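Local structure of hypothetical protein AGR_pAT_315 (Agrobacterium tumefaciens str. C58, 1VQY) at residues B[26-30]-B[95-99]. The protein is of unknown function but belongs to the NIPSNAP family, whose members adopt the ferredoxin-like fold of dimeric alpha-beta barrel proteins. Numbering follows the deposited sequence.
Sequences KMQEY and LSVLI
Leu98 sets out toward the first turn of helix 27-46, and its two methyls divide the contact. Leu98 CD1 rests against the helix backbone, 3.5 Å from Tyr30 N, an amide already hydrogen-bonded to Lys26 O, and also meets Tyr30 CB at 4.1 Å. CD2 turns to the more open side, where the aliphatic part of Lys26 runs across it at roughly a right angle, Lys26 CD being 3.8 Å from Leu98 CD2. Glu29 crosses the same leucine, also nearly perpendicularly; its CG lies 4.0 Å from Leu98 CD1, and the carboxylate end reaches CD2.

Deeper in, with CG anti to the backbone N (chi1 178°), the Tyr30 ring lies alongside Leu95. Leu95 meets its CD2-CE2 side obliquely, with Leu95 CD1 3.4 Å from Tyr30 CD2, while Ile99 CG1 approaches CE2 more loosely. The phenol passes on into the core between helix and sheet, where its hydroxyl hydrogen-bonds that of Tyr52 on strand 49-55.

In this ferredoxin-like fold, with the helices packed on one face of a four-stranded antiparallel sheet, the contact joins the start of helix 27-46 to the turn leading from helix 86-96 into strand 99-109, outermost in this chain's sheet. That turn, type I from Ser96 to Ile99, presents Leu98 to the helix, and backbone hydrogen bonding with Arg23 ties Leu98 to the loop beyond strand 14-22.

No direct hydrogen bond spans the two segments; at the outer margin a water donates to Val97 O at 2.6 Å and weakly accepts from Lys26 NZ.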
loop_
_atom_site.group_PDB
_atom_site.type_symbol
_atom_site.label_atom_id
_atom_site.label_comp_id
_atom_site.label_asym_id
_atom_site.label_seq_id
_atom_site.Cartn_x
_atom_site.Cartn_y
_atom_site.Cartn_z
ATOM N N LYS B 26 20.599 -6.570 -7.695
ATOM C CA LYS B 26 21.614 -5.746 -6.999
ATOM C C LYS B 26 21.904 -6.137 -5.541
ATOM O O LYS B 26 22.791 -5.576 -4.916
ATOM C CB LYS B 26 21.231 -4.260 -7.099
ATOM C CG LYS B 26 21.057 -3.781 -8.551
ATOM C CD LYS B 26 22.381 -3.875 -9.341
ATOM C CE LYS B 26 22.222 -3.463 -10.779
ATOM N NZ LYS B 26 21.771 -2.058 -10.887
HETATM N N MSE B 27 21.202 -7.128 -5.016
HETATM C CA MSE B 27 21.380 -7.497 -3.610
HETATM C C MSE B 27 22.813 -7.802 -3.204
HETATM O O MSE B 27 23.272 -7.318 -2.170
HETATM C CB MSE B 27 20.464 -8.668 -3.178
HETATM C CG MSE B 27 20.420 -8.922 -1.624
HETATM SE SE MSE B 27 20.075 -7.288 -0.607
HETATM C CE MSE B 27 18.255 -7.221 -1.021
ATOM N N GLN B 28 23.511 -8.613 -3.987
ATOM C CA GLN B 28 24.879 -8.991 -3.631
ATOM C C GLN B 28 25.853 -7.829 -3.768
ATOM O O GLN B 28 26.838 -7.758 -3.036
ATOM C CB GLN B 28 25.362 -10.191 -4.452
ATOM C CG GLN B 28 24.576 -11.488 -4.179
ATOM C CD GLN B 28 24.509 -11.857 -2.698
ATOM O OE1 GLN B 28 25.535 -11.936 -2.016
ATOM N NE2 GLN B 28 23.288 -12.063 -2.191
ATOM N N GLU B 29 25.583 -6.930 -4.702
ATOM C CA GLU B 29 26.397 -5.719 -4.865
ATOM C C GLU B 29 26.164 -4.754 -3.690
ATOM O O GLU B 29 27.116 -4.240 -3.098
ATOM C CB GLU B 29 26.063 -5.053 -6.196
ATOM C CG GLU B 29 27.050 -3.998 -6.652
ATOM C CD GLU B 29 26.642 -3.351 -7.984
ATOM O OE1 GLU B 29 25.890 -3.983 -8.765
ATOM O OE2 GLU B 29 27.074 -2.200 -8.241
ATOM N N TYR B 30 24.894 -4.529 -3.351
ATOM C CA TYR B 30 24.520 -3.753 -2.162
ATOM C C TYR B 30 25.234 -4.283 -0.922
ATOM O O TYR B 30 25.908 -3.539 -0.224
ATOM C CB TYR B 30 23.003 -3.798 -1.912
ATOM C CG TYR B 30 22.614 -3.045 -0.674
ATOM C CD1 TYR B 30 22.635 -3.674 0.583
ATOM C CD2 TYR B 30 22.252 -1.697 -0.730
ATOM C CE1 TYR B 30 22.289 -2.987 1.740
ATOM C CE2 TYR B 30 21.911 -0.994 0.432
ATOM C CZ TYR B 30 21.948 -1.648 1.662
ATOM O OH TYR B 30 21.628 -0.990 2.834
ATOM N N LEU B 95 26.132 3.465 -3.034
ATOM C CA LEU B 95 25.135 2.626 -2.405
ATOM C C LEU B 95 23.714 3.083 -2.773
ATOM O O LEU B 95 22.864 2.277 -3.123
ATOM C CB LEU B 95 25.303 2.665 -0.897
ATOM C CG LEU B 95 24.503 1.582 -0.183
ATOM C CD1 LEU B 95 25.114 0.199 -0.441
ATOM C CD2 LEU B 95 24.423 1.890 1.299
ATOM N N SER B 96 23.480 4.387 -2.688
ATOM C CA SER B 96 22.149 4.980 -2.901
ATOM C C SER B 96 21.558 4.717 -4.271
ATOM O O SER B 96 20.346 4.648 -4.411
ATOM C CB SER B 96 22.219 6.495 -2.710
ATOM O OG SER B 96 22.618 6.800 -1.394
ATOM N N VAL B 97 22.412 4.616 -5.281
ATOM C CA VAL B 97 21.944 4.301 -6.629
ATOM C C VAL B 97 21.351 2.868 -6.752
ATOM O O VAL B 97 20.618 2.574 -7.697
ATOM C CB VAL B 97 23.067 4.504 -7.674
ATOM C CG1 VAL B 97 24.154 3.474 -7.516
ATOM C CG2 VAL B 97 22.481 4.456 -9.103
ATOM N N LEU B 98 21.656 1.990 -5.799
ATOM C CA LEU B 98 21.168 0.613 -5.839
ATOM C C LEU B 98 19.837 0.457 -5.115
ATOM O O LEU B 98 19.250 -0.623 -5.139
ATOM C CB LEU B 98 22.182 -0.316 -5.183
ATOM C CG LEU B 98 23.572 -0.449 -5.811
ATOM C CD1 LEU B 98 24.370 -1.477 -5.032
ATOM C CD2 LEU B 98 23.471 -0.849 -7.269
ATOM N N ILE B 99 19.376 1.538 -4.479
ATOM C CA ILE B 99 18.178 1.529 -3.640
ATOM C C ILE B 99 16.981 2.028 -4.444
ATOM O O ILE B 99 17.016 3.129 -4.991
ATOM C CB ILE B 99 18.382 2.404 -2.356
ATOM C CG1 ILE B 99 19.529 1.836 -1.515
ATOM C CG2 ILE B 99 17.116 2.441 -1.514
ATOM C CD1 ILE B 99 20.070 2.753 -0.463
HETATM O O HOH W 1 21.187 0.662 -9.405
#